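D-aminoacyl-tRNA deacylase 1 (Homo sapiens, PDB 2OKV) hydrolyses D-aminoacyl-tRNAs and glycyl-tRNA(Ala) as a homodimeric editing enzyme, and possibly acts as an ATPase in DNA replication. Local coordinates at residues Lys40-Met45 against Glu103-Ser108; Thr81-Leu86 against Phe93-Pro98; Met97-Ala102 against Gly125-Tyr130; Gln112-Lys115 against Leu121-Asp124. All blocks are in the same frame, centred on the assembly; numbering follows the deposited sequence.

In the fold
Helix 39-51 is the first element engaged: interaction 1 joins it to helix 99-116 and closes a loop of 57 residues. Nested inside that loop is interaction 2, which folds the long connection between strand 73-78 and helix 99-116 back on itself, at the border with the second subunit. Interaction 3 begins where interaction 2 ends, sharing Met97 and Pro98, and crosses interaction 1; it ties the start of helix 99-116 to the loop after strand 122-124. Interaction 4, nested within interaction 3, lays the far part of the same helix against strand 122-124. Helix 99-116 thus serves three of the four contacts, and a hydrogen bond joins Tyr106 OH of interaction 1 to Asp124 OD1 of interaction 4.

Interaction 1. Residues Lys40-Met45 against Glu103-Ser108; sequences KELEHM and EGFYNS
With chi1 at -175°, Leu42 holds its CG anti to the backbone nitrogen and reaches out from its helix; Phe105 adopts the same first torsion (-169°), which swings its ring across to meet it. The two side chains run antiparallel alongside one another. Leu42 CB lies 3.7 Å from Phe105 CZ, while Leu42 CD1 sits over one face of the Phe105 ring, 4.2 Å from the centroid and shifted toward the rim, a CH-pi contact 23° off the ring normal. A branched aliphatic chain suits this place because one methyl can settle on the aromatic face while CB packs against its far end. This is helix-to-helix packing between 39-51 and 99-116 in the DTD fold, and the same leucine also touches Phe109 and Gln112 on the second helix. One turn beyond Phe105's neighbour Gly104, Ser108 offers its CB to Leu42 CD1 at 4.1 Å. Its hydroxyl turns back to its own helix, where Ser108 OG donates to Gly104 O at 3.2 Å. That carbonyl oxygen also accepts from Ser108 N, the two donors approaching from opposite faces of its plane.

Interaction 2. Residues Thr81-Leu86 against Phe93-Pro98; sequences TLQCVL and FHLAMP
Thr81 and Phe93 extend alongside each other in a common direction, Phe93 CE2 reaching 3.7 Å from Thr81 CA and 3.9 Å from Thr81 CG2. Phe93 has its CG beside the backbone nitrogen (chi1 -55°), a setting that carries the ring toward the other segment, and its CE2 also meets Cys84 CB at 4.0 Å. In Thr81 the methyl stands anti to the carbonyl carbon, and OG1 takes the crowded position (chi1 57°), where it is hydrogen-bonded to Thr142 O of the second subunit. One small branched residue therefore serves an aromatic ring with its methyl and the dimer partner with its hydroxyl. Trp63 of that subunit also meets the Phe93 ring.

Farther along, Gln83 packs its CB against Ala96 CB at 3.7 Å, a close approach that a side chain as short as alanine's allows. Val85 crosses His94 at about a right angle, CG1 lying 3.6 Å from His94 CE1. The residues 93-96 form a type I beta turn, and a water links it to the opposing segment, donating to Gln83 O at 2.7 Å and accepting from Leu95 N at 3.0 Å. The chemistry implies a loop held to itself by carbon-to-carbon packing, in part by the carbons of polar residues, and by a water bridge, with the directional polar hold of Thr81 given to the dimer interface.

Interaction 3. Residues Met97-Ala102 against Gly125-Tyr130; sequences MPTEQA and GKFGAY
Phe127 meets Thr99 and Ala102 across this contact with its ring. From CB, which points toward the helix, the chain runs to CG anti to the backbone nitrogen (chi1 -174°), carrying the ring outward from the type I turn of residues 126-129. Phe127 CD1 packs on Tyr106. Next, Phe127 CE2 comes within 4.0 Å of Thr99 O and 4.2 Å of Thr99 CB, whereas CE1 lies 4.0 Å from Ala102 O. At the tip, Phe127 CZ is 3.9 Å from Ala102 C and 4.0 Å from Ala102 CB, and lies near the backbone N of Glu103. The phenyl group thus rests against the first turn of helix 99-116, where Pro98 stands at the N-cap and Ala102 N donates to Pro98 O. Alanine fits because its lone methyl lets the ring tip come close to the helix backbone, and phenylalanine is long enough to bridge 8.3 Å between Thr99 CA and Gly128 CA. Past the turn, Tyr130 is hydrogen-bonded through its hydroxyl to Asp138 of the second subunit and packs on Gly139 there, probably part of the Gly-cisPro motif. Between helix and loop the contact is largely van der Waals, with ring carbons set near two carbonyl oxygens, and little directional preference.

Interaction 4. Residues Gln112-Lys115 against Leu121-Asp124; sequences QLRK and LIKD
Helix and strand come nearest at Arg114 and Ile122, whose CA atoms are 6.4 Å apart, close enough for short side-chain stems to meet. Ile122 points toward the helix and packs against Leu113 and Arg114. Its CG1 lies beside the backbone nitrogen (chi1 -52°) and its CG2 beside the carbonyl carbon; this sets Ile122 CD1 and CG2 at 4.0 and 4.1 Å from Leu113 CD1. The beta-branched isoleucine suits a strand and here presents two apolar arms to the helix.

Arg114 contributes mostly through its aliphatic part: its CG packs on Ile122 CB at 3.9 Å. A bend at chi3 (-132°) then brings the edge of the guanidinium to the strand, Ile122 O lying 3.1 Å from Arg114 NH1, but at too poor an angle for a hydrogen bond. Asp124 OD2, 5.4 Å from Arg114 NH2, may add a weak long-range attraction; its OD1 is held by Tyr106 OH, and Arg114 NE has a long, weak ion pair with Glu111.

Leu113 also packs on Cys76 and on Val46 and Leu50 of helix 39-51. Helix 99-116 connects the parallel neighbours 73-78 and 122-124, and its packing on the strand that follows it is typical of a beta-alpha-beta crossover.

Interaction 1. Residues Lys40-Met45 against Glu103-Ser108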
loop_
_atom_site.group_PDB
_atom_site.type_symbol
_atom_site.label_atom_id
_atom_site.label_comp_id
_atom_site.label_asym_id
_atom_site.label_seq_id
_atom_site.Cartn_x
_atom_site.Cartn_y
_atom_site.Cartn_z
ATOM N N LYS B 40 -11.105 -21.271 0.720
ATOM C CA LYS B 40 -12.105 -20.359 0.153
ATOM C C LYS B 40 -11.552 -18.937 -0.053
ATOM O O LYS B 40 -11.670 -18.341 -1.135
ATOM C CB LYS B 40 -13.349 -20.343 1.050
ATOM C CG LYS B 40 -14.540 -19.586 0.477
ATOM C CD LYS B 40 -15.756 -19.720 1.374
ATOM C CE LYS B 40 -16.796 -18.689 1.023
ATOM N NZ LYS B 40 -18.028 -18.901 1.822
ATOM N N GLU B 41 -10.929 -18.382 0.975
ATOM C CA GLU B 41 -10.397 -17.020 0.872
ATOM C C GLU B 41 -9.219 -16.972 -0.095
ATOM O O GLU B 41 -9.089 -16.032 -0.880
ATOM C CB GLU B 41 -9.977 -16.542 2.248
ATOM C CG GLU B 41 -10.623 -17.398 3.353
ATOM C CD GLU B 41 -11.684 -16.667 4.070
ATOM O OE1 GLU B 41 -11.409 -15.499 4.387
ATOM O OE2 GLU B 41 -12.772 -17.237 4.328
ATOM N N LEU B 42 -8.374 -17.999 -0.047
ATOM C CA LEU B 42 -7.255 -18.130 -0.982
ATOM C C LEU B 42 -7.769 -18.026 -2.422
ATOM O O LEU B 42 -7.298 -17.186 -3.182
ATOM C CB LEU B 42 -6.547 -19.470 -0.761
ATOM C CG LEU B 42 -5.266 -19.835 -1.517
ATOM C CD1 LEU B 42 -4.584 -20.997 -0.798
ATOM C CD2 LEU B 42 -5.555 -20.201 -2.989
ATOM N N GLU B 43 -8.737 -18.875 -2.773
ATOM C CA GLU B 43 -9.318 -18.899 -4.131
ATOM C C GLU B 43 -10.048 -17.608 -4.501
ATOM O O GLU B 43 -9.926 -17.111 -5.630
ATOM C CB GLU B 43 -10.220 -20.125 -4.307
ATOM C CG GLU B 43 -9.398 -21.416 -4.277
ATOM C CD GLU B 43 -10.179 -22.693 -4.529
ATOM O OE1 GLU B 43 -11.339 -22.615 -4.988
ATOM O OE2 GLU B 43 -9.615 -23.796 -4.283
ATOM N N HIS B 44 -10.783 -17.058 -3.541
ATOM C CA HIS B 44 -11.494 -15.788 -3.755
ATOM C C HIS B 44 -10.546 -14.606 -3.970
ATOM O O HIS B 44 -10.772 -13.774 -4.850
ATOM C CB HIS B 44 -12.459 -15.518 -2.599
ATOM C CG HIS B 44 -13.743 -16.294 -2.678
ATOM N ND1 HIS B 44 -13.786 -17.656 -2.894
ATOM C CD2 HIS B 44 -15.030 -15.894 -2.556
ATOM C CE1 HIS B 44 -15.044 -18.061 -2.904
ATOM N NE2 HIS B 44 -15.818 -17.012 -2.698
ATOM N N MET B 45 -9.474 -14.537 -3.186
ATOM C CA MET B 45 -8.492 -13.462 -3.338
ATOM C C MET B 45 -7.741 -13.537 -4.677
ATOM O O MET B 45 -7.541 -12.512 -5.333
ATOM C CB MET B 45 -7.508 -13.433 -2.165
ATOM C CG MET B 45 -6.498 -12.271 -2.189
ATOM S SD MET B 45 -7.267 -10.631 -2.201
ATOM C CE MET B 45 -7.700 -10.390 -0.478
ATOM N N GLU B 103 3.802 -19.823 5.543
ATOM C CA GLU B 103 4.645 -20.071 4.370
ATOM C C GLU B 103 3.982 -21.066 3.418
ATOM O O GLU B 103 3.910 -20.824 2.216
ATOM C CB GLU B 103 6.060 -20.553 4.727
ATOM C CG GLU B 103 6.931 -20.574 3.461
ATOM C CD GLU B 103 8.421 -20.524 3.718
ATOM O OE1 GLU B 103 8.871 -20.944 4.802
ATOM O OE2 GLU B 103 9.139 -20.058 2.807
ATOM N N GLY B 104 3.499 -22.180 3.966
ATOM C CA GLY B 104 2.717 -23.137 3.187
ATOM C C GLY B 104 1.489 -22.538 2.530
ATOM O O GLY B 104 1.223 -22.778 1.343
ATOM N N PHE B 105 0.727 -21.754 3.291
ATOM C CA PHE B 105 -0.468 -21.102 2.737
ATOM C C PHE B 105 -0.095 -20.159 1.584
ATOM O O PHE B 105 -0.693 -20.224 0.498
ATOM C CB PHE B 105 -1.224 -20.345 3.832
ATOM C CG PHE B 105 -2.590 -19.858 3.409
ATOM C CD1 PHE B 105 -3.734 -20.405 3.968
ATOM C CD2 PHE B 105 -2.731 -18.846 2.452
ATOM C CE1 PHE B 105 -4.995 -19.967 3.578
ATOM C CE2 PHE B 105 -3.995 -18.405 2.050
ATOM C CZ PHE B 105 -5.126 -18.970 2.615
ATOM N N TYR B 106 0.893 -19.296 1.826
ATOM C CA TYR B 106 1.433 -18.387 0.813
ATOM C C TYR B 106 1.877 -19.129 -0.457
ATOM O O TYR B 106 1.507 -18.743 -1.579
ATOM C CB TYR B 106 2.609 -17.568 1.395
ATOM C CG TYR B 106 3.125 -16.538 0.427
ATOM C CD1 TYR B 106 2.343 -15.423 0.115
ATOM C CD2 TYR B 106 4.378 -16.667 -0.191
ATOM C CE1 TYR B 106 2.766 -14.467 -0.773
ATOM C CE2 TYR B 106 4.811 -15.682 -1.133
ATOM C CZ TYR B 106 3.982 -14.596 -1.399
ATOM O OH TYR B 106 4.315 -13.594 -2.304
ATOM N N ASN B 107 2.675 -20.185 -0.281
ATOM C CA ASN B 107 3.116 -20.971 -1.423
ATOM C C ASN B 107 1.926 -21.529 -2.218
ATOM O O ASN B 107 1.902 -21.404 -3.438
ATOM C CB ASN B 107 4.092 -22.056 -1.002
ATOM C CG ASN B 107 5.463 -21.500 -0.671
ATOM O OD1 ASN B 107 5.830 -20.408 -1.124
ATOM N ND2 ASN B 107 6.222 -22.237 0.124
ATOM N N SER B 108 0.934 -22.091 -1.527
ATOM C CA SER B 108 -0.280 -22.594 -2.187
ATOM C C SER B 108 -1.025 -21.471 -2.931
ATOM O O SER B 108 -1.554 -21.676 -4.046
ATOM C CB SER B 108 -1.218 -23.273 -1.186
ATOM O OG SER B 108 -0.647 -24.470 -0.660
#

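Interaction 2. Residues Thr81-Leu86 against Phe93-Pro98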
loop_
_atom_site.group_PDB
_atom_site.type_symbol
_atom_site.label_atom_id
_atom_site.label_comp_id
_atom_site.label_asym_id
_atom_site.label_seq_id
_atom_site.Cartn_x
_atom_site.Cartn_y
_atom_site.Cartn_z
ATOM N N THR B 81 1.873 -7.644 8.189
ATOM C CA THR B 81 1.540 -6.386 8.905
ATOM C C THR B 81 0.148 -5.846 8.588
ATOM O O THR B 81 -0.422 -5.060 9.367
ATOM C CB THR B 81 2.589 -5.257 8.674
ATOM O OG1 THR B 81 2.726 -4.997 7.278
ATOM C CG2 THR B 81 3.954 -5.660 9.231
ATOM N N LEU B 82 -0.390 -6.249 7.442
ATOM C CA LEU B 82 -1.749 -5.872 7.069
ATOM C C LEU B 82 -2.807 -6.473 8.004
ATOM O O LEU B 82 -3.915 -5.951 8.099
ATOM C CB LEU B 82 -2.033 -6.250 5.617
ATOM C CG LEU B 82 -1.195 -5.545 4.558
ATOM C CD1 LEU B 82 -1.517 -6.148 3.221
ATOM C CD2 LEU B 82 -1.486 -4.057 4.547
ATOM N N GLN B 83 -2.446 -7.551 8.703
ATOM C CA GLN B 83 -3.299 -8.165 9.734
ATOM C C GLN B 83 -3.019 -7.571 11.123
ATOM O O GLN B 83 -2.806 -8.294 12.098
ATOM C CB GLN B 83 -3.104 -9.688 9.745
ATOM C CG GLN B 83 -3.570 -10.394 8.468
ATOM C CD GLN B 83 -5.074 -10.262 8.238
ATOM O OE1 GLN B 83 -5.537 -10.227 7.099
ATOM N NE2 GLN B 83 -5.838 -10.198 9.319
ATOM N N CYS B 84 -3.031 -6.246 11.196
ATOM C CA CYS B 84 -2.656 -5.519 12.399
ATOM C C CYS B 84 -3.879 -4.986 13.143
ATOM O O CYS B 84 -4.833 -4.501 12.521
ATOM C CB CYS B 84 -1.723 -4.360 12.021
ATOM S SG CYS B 84 -1.646 -3.002 13.203
ATOM N N VAL B 85 -3.841 -5.079 14.471
ATOM C CA VAL B 85 -4.836 -4.437 15.321
ATOM C C VAL B 85 -4.191 -3.251 16.053
ATOM O O VAL B 85 -3.108 -3.379 16.635
ATOM C CB VAL B 85 -5.532 -5.440 16.301
ATOM C CG1 VAL B 85 -4.516 -6.282 17.062
ATOM C CG2 VAL B 85 -6.463 -4.711 17.267
ATOM N N LEU B 86 -4.872 -2.105 16.010
ATOM C CA LEU B 86 -4.320 -0.847 16.492
ATOM C C LEU B 86 -4.872 -0.359 17.817
ATOM O O LEU B 86 -5.391 0.759 17.901
ATOM N N PHE B 93 -0.034 -8.335 16.226
ATOM C CA PHE B 93 -0.226 -9.159 15.028
ATOM C C PHE B 93 -0.880 -10.512 15.294
ATOM O O PHE B 93 -0.708 -11.446 14.506
ATOM C CB PHE B 93 1.104 -9.332 14.276
ATOM C CG PHE B 93 1.766 -8.032 13.923
ATOM C CD1 PHE B 93 2.838 -7.558 14.680
ATOM C CD2 PHE B 93 1.303 -7.265 12.856
ATOM C CE1 PHE B 93 3.447 -6.346 14.369
ATOM C CE2 PHE B 93 1.906 -6.045 12.540
ATOM C CZ PHE B 93 2.983 -5.588 13.305
ATOM N N HIS B 94 -1.649 -10.603 16.381
ATOM C CA HIS B 94 -2.265 -11.866 16.809
ATOM C C HIS B 94 -3.231 -12.463 15.784
ATOM O O HIS B 94 -3.510 -13.664 15.824
ATOM C CB HIS B 94 -2.988 -11.695 18.153
ATOM C CG HIS B 94 -4.350 -11.082 18.033
ATOM N ND1 HIS B 94 -4.574 -9.728 18.177
ATOM C CD2 HIS B 94 -5.559 -11.636 17.772
ATOM C CE1 HIS B 94 -5.861 -9.476 18.014
ATOM N NE2 HIS B 94 -6.481 -10.617 17.769
ATOM N N LEU B 95 -3.755 -11.623 14.893
ATOM C CA LEU B 95 -4.699 -12.067 13.869
ATOM C C LEU B 95 -3.984 -12.620 12.632
ATOM O O LEU B 95 -4.586 -13.335 11.827
ATOM C CB LEU B 95 -5.656 -10.936 13.465
ATOM C CG LEU B 95 -7.168 -11.235 13.459
ATOM C CD1 LEU B 95 -7.515 -12.643 12.934
ATOM C CD2 LEU B 95 -7.769 -11.046 14.851
ATOM N N ALA B 96 -2.708 -12.277 12.478
ATOM C CA ALA B 96 -1.913 -12.821 11.380
ATOM C C ALA B 96 -1.634 -14.309 11.618
ATOM O O ALA B 96 -1.448 -14.739 12.764
ATOM C CB ALA B 96 -0.622 -12.051 11.227
ATOM N N MET B 97 -1.622 -15.086 10.535
ATOM C CA MET B 97 -1.255 -16.503 10.612
ATOM C C MET B 97 0.248 -16.641 10.899
ATOM O O MET B 97 1.057 -16.001 10.219
ATOM C CB MET B 97 -1.623 -17.221 9.306
ATOM C CG MET B 97 -1.454 -18.749 9.327
ATOM S SD MET B 97 -1.803 -19.441 7.693
ATOM C CE MET B 97 -3.597 -19.385 7.630
ATOM N N PRO B 98 0.622 -17.455 11.916
ATOM C CA PRO B 98 2.030 -17.747 12.223
ATOM C C PRO B 98 2.817 -18.263 11.012
ATOM O O PRO B 98 2.278 -19.019 10.192
ATOM C CB PRO B 98 1.950 -18.832 13.306
ATOM C CG PRO B 98 0.524 -19.267 13.360
ATOM C CD PRO B 98 -0.292 -18.125 12.858
HETATM O O HOH W 1 -3.479 -8.646 14.678
#

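Interaction 3. Residues Met97-Ala102 against Gly125-Tyr130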
loop_
_atom_site.group_PDB
_atom_site.type_symbol
_atom_site.label_atom_id
_atom_site.label_comp_id
_atom_site.label_asym_id
_atom_site.label_seq_id
_atom_site.Cartn_x
_atom_site.Cartn_y
_atom_site.Cartn_z
ATOM N N MET B 97 -1.622 -15.086 10.535
ATOM C CA MET B 97 -1.255 -16.503 10.612
ATOM C C MET B 97 0.248 -16.641 10.899
ATOM O O MET B 97 1.057 -16.001 10.219
ATOM C CB MET B 97 -1.623 -17.221 9.306
ATOM C CG MET B 97 -1.454 -18.749 9.327
ATOM S SD MET B 97 -1.803 -19.441 7.693
ATOM C CE MET B 97 -3.597 -19.385 7.630
ATOM N N PRO B 98 0.622 -17.455 11.916
ATOM C CA PRO B 98 2.030 -17.747 12.223
ATOM C C PRO B 98 2.817 -18.263 11.012
ATOM O O PRO B 98 2.278 -19.019 10.192
ATOM C CB PRO B 98 1.950 -18.832 13.306
ATOM C CG PRO B 98 0.524 -19.267 13.360
ATOM C CD PRO B 98 -0.292 -18.125 12.858
ATOM N N THR B 99 4.084 -17.860 10.923
ATOM C CA THR B 99 4.934 -18.121 9.746
ATOM C C THR B 99 5.106 -19.589 9.311
ATOM O O THR B 99 5.335 -19.857 8.131
ATOM C CB THR B 99 6.324 -17.467 9.904
ATOM O OG1 THR B 99 6.857 -17.790 11.189
ATOM C CG2 THR B 99 6.219 -15.951 9.769
ATOM N N GLU B 100 5.001 -20.524 10.251
ATOM C CA GLU B 100 5.129 -21.954 9.943
ATOM C C GLU B 100 4.017 -22.410 8.984
ATOM O O GLU B 100 4.289 -23.035 7.939
ATOM C CB GLU B 100 5.110 -22.789 11.224
ATOM C CG GLU B 100 6.349 -22.632 12.114
ATOM C CD GLU B 100 6.230 -21.516 13.159
ATOM O OE1 GLU B 100 6.684 -21.739 14.308
ATOM O OE2 GLU B 100 5.691 -20.427 12.841
ATOM N N GLN B 101 2.771 -22.066 9.325
ATOM C CA GLN B 101 1.641 -22.365 8.458
ATOM C C GLN B 101 1.548 -21.366 7.315
ATOM O O GLN B 101 1.196 -21.746 6.192
ATOM C CB GLN B 101 0.322 -22.401 9.235
ATOM C CG GLN B 101 -0.847 -22.961 8.408
ATOM C CD GLN B 101 -2.220 -22.683 9.016
ATOM O OE1 GLN B 101 -2.342 -22.407 10.212
ATOM N NE2 GLN B 101 -3.263 -22.765 8.190
ATOM N N ALA B 102 1.852 -20.096 7.605
ATOM C CA ALA B 102 1.734 -19.029 6.616
ATOM C C ALA B 102 2.599 -19.264 5.382
ATOM O O ALA B 102 2.174 -18.934 4.297
ATOM C CB ALA B 102 2.035 -17.637 7.226
ATOM N N GLY B 125 8.539 -12.304 -3.836
ATOM C CA GLY B 125 9.657 -11.919 -2.989
ATOM C C GLY B 125 10.305 -13.179 -2.451
ATOM O O GLY B 125 10.211 -14.251 -3.066
ATOM N N LYS B 126 10.949 -13.060 -1.289
ATOM C CA LYS B 126 11.512 -14.211 -0.585
ATOM C C LYS B 126 10.872 -14.256 0.802
ATOM O O LYS B 126 11.219 -13.464 1.679
ATOM C CB LYS B 126 13.050 -14.120 -0.498
ATOM C CG LYS B 126 13.700 -15.351 0.154
ATOM C CD LYS B 126 15.217 -15.532 -0.146
ATOM C CE LYS B 126 16.042 -14.252 0.027
ATOM N NZ LYS B 126 17.533 -14.470 -0.180
ATOM N N PHE B 127 9.929 -15.185 0.976
ATOM C CA PHE B 127 9.064 -15.245 2.172
ATOM C C PHE B 127 9.672 -14.868 3.545
ATOM O O PHE B 127 9.100 -14.073 4.272
ATOM C CB PHE B 127 8.344 -16.598 2.285
ATOM C CG PHE B 127 7.338 -16.642 3.404
ATOM C CD1 PHE B 127 6.021 -16.244 3.186
ATOM C CD2 PHE B 127 7.717 -17.049 4.682
ATOM C CE1 PHE B 127 5.093 -16.249 4.213
ATOM C CE2 PHE B 127 6.789 -17.065 5.729
ATOM C CZ PHE B 127 5.473 -16.667 5.492
ATOM N N GLY B 128 10.794 -15.418 3.931
ATOM C CA GLY B 128 11.250 -15.102 5.304
ATOM C C GLY B 128 12.100 -13.845 5.480
ATOM O O GLY B 128 12.452 -13.466 6.611
ATOM N N ALA B 129 12.426 -13.201 4.364
ATOM C CA ALA B 129 13.624 -12.371 4.291
ATOM C C ALA B 129 13.346 -10.906 4.535
ATOM O O ALA B 129 12.227 -10.441 4.384
ATOM C CB ALA B 129 14.308 -12.558 2.933
ATOM N N TYR B 130 14.384 -10.182 4.913
ATOM C CA TYR B 130 14.298 -8.741 5.022
ATOM C C TYR B 130 14.534 -8.166 3.628
ATOM O O TYR B 130 15.657 -8.179 3.111
ATOM C CB TYR B 130 15.306 -8.239 6.050
ATOM C CG TYR B 130 15.377 -6.745 6.243
ATOM C CD1 TYR B 130 14.272 -5.923 6.010
ATOM C CD2 TYR B 130 16.547 -6.151 6.708
ATOM C CE1 TYR B 130 14.341 -4.555 6.201
ATOM C CE2 TYR B 130 16.627 -4.769 6.898
ATOM C CZ TYR B 130 15.514 -3.987 6.652
ATOM O OH TYR B 130 15.590 -2.632 6.840
#

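Interaction 4. Residues Gln112-Lys115 against Leu121-Asp124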
loop_
_atom_site.group_PDB
_atom_site.type_symbol
_atom_site.label_atom_id
_atom_site.label_comp_id
_atom_site.label_asym_id
_atom_site.label_seq_id
_atom_site.Cartn_x
_atom_site.Cartn_y
_atom_site.Cartn_z
ATOM N N GLN B 112 -1.901 -21.192 -6.952
ATOM C CA GLN B 112 -3.247 -21.018 -7.546
ATOM C C GLN B 112 -3.224 -19.857 -8.539
ATOM O O GLN B 112 -3.826 -19.933 -9.605
ATOM C CB GLN B 112 -4.354 -20.759 -6.501
ATOM C CG GLN B 112 -5.646 -21.671 -6.589
ATOM C CD GLN B 112 -6.500 -21.559 -7.868
ATOM O OE1 GLN B 112 -6.014 -21.765 -8.984
ATOM N NE2 GLN B 112 -7.803 -21.291 -7.693
ATOM N N LEU B 113 -2.544 -18.781 -8.155
ATOM C CA LEU B 113 -2.338 -17.623 -9.013
ATOM C C LEU B 113 -1.690 -18.000 -10.338
ATOM O O LEU B 113 -2.160 -17.587 -11.397
ATOM C CB LEU B 113 -1.448 -16.595 -8.311
ATOM C CG LEU B 113 -1.897 -15.209 -7.839
ATOM C CD1 LEU B 113 -0.660 -14.342 -7.714
ATOM C CD2 LEU B 113 -2.930 -14.514 -8.710
ATOM N N ARG B 114 -0.594 -18.758 -10.270
ATOM C CA ARG B 114 0.103 -19.227 -11.468
ATOM C C ARG B 114 -0.734 -20.155 -12.348
ATOM O O ARG B 114 -0.700 -20.038 -13.576
ATOM C CB ARG B 114 1.397 -19.936 -11.105
ATOM C CG ARG B 114 2.424 -19.067 -10.428
ATOM C CD ARG B 114 3.752 -19.814 -10.463
ATOM N NE ARG B 114 4.436 -19.841 -9.178
ATOM C CZ ARG B 114 5.302 -18.925 -8.760
ATOM N NH1 ARG B 114 5.595 -17.870 -9.523
ATOM N NH2 ARG B 114 5.866 -19.065 -7.571
ATOM N N LYS B 115 -1.472 -21.080 -11.744
ATOM C CA LYS B 115 -2.269 -22.002 -12.547
ATOM C C LYS B 115 -3.511 -21.347 -13.173
ATOM O O LYS B 115 -3.979 -21.792 -14.225
ATOM C CB LYS B 115 -2.603 -23.283 -11.775
ATOM C CG LYS B 115 -3.946 -23.326 -11.060
ATOM C CD LYS B 115 -4.240 -24.770 -10.653
ATOM C CE LYS B 115 -5.109 -24.867 -9.405
ATOM N NZ LYS B 115 -4.881 -26.205 -8.760
ATOM N N LEU B 121 4.540 -14.921 -15.636
ATOM C CA LEU B 121 4.192 -13.525 -15.369
ATOM C C LEU B 121 3.934 -13.243 -13.891
ATOM O O LEU B 121 3.550 -12.126 -13.511
ATOM C CB LEU B 121 2.971 -13.132 -16.209
ATOM C CG LEU B 121 3.098 -13.331 -17.721
ATOM C CD1 LEU B 121 1.750 -13.085 -18.388
ATOM C CD2 LEU B 121 4.168 -12.404 -18.305
ATOM N N ILE B 122 4.138 -14.257 -13.060
ATOM C CA ILE B 122 3.972 -14.135 -11.606
ATOM C C ILE B 122 5.345 -14.254 -10.955
ATOM O O ILE B 122 6.020 -15.271 -11.119
ATOM C CB ILE B 122 3.037 -15.259 -11.012
ATOM C CG1 ILE B 122 1.678 -15.354 -11.749
ATOM C CG2 ILE B 122 2.911 -15.138 -9.480
ATOM C CD1 ILE B 122 0.727 -14.267 -11.505
ATOM N N LYS B 123 5.736 -13.204 -10.227
ATOM C CA LYS B 123 6.991 -13.146 -9.474
ATOM C C LYS B 123 6.732 -12.989 -7.970
ATOM O O LYS B 123 5.690 -12.477 -7.545
ATOM C CB LYS B 123 7.856 -11.970 -9.967
ATOM C CG LYS B 123 8.698 -12.245 -11.220
ATOM C CD LYS B 123 7.864 -12.366 -12.497
ATOM C CE LYS B 123 8.725 -12.742 -13.715
ATOM N NZ LYS B 123 9.496 -11.549 -14.197
ATOM N N ASP B 124 7.707 -13.411 -7.173
ATOM C CA ASP B 124 7.571 -13.463 -5.735
ATOM C C ASP B 124 8.740 -12.727 -5.078
ATOM O O ASP B 124 9.816 -12.565 -5.679
ATOM C CB ASP B 124 7.554 -14.945 -5.305
ATOM C CG ASP B 124 7.280 -15.147 -3.814
ATOM O OD1 ASP B 124 6.735 -14.243 -3.129
ATOM O OD2 ASP B 124 7.607 -16.242 -3.333
#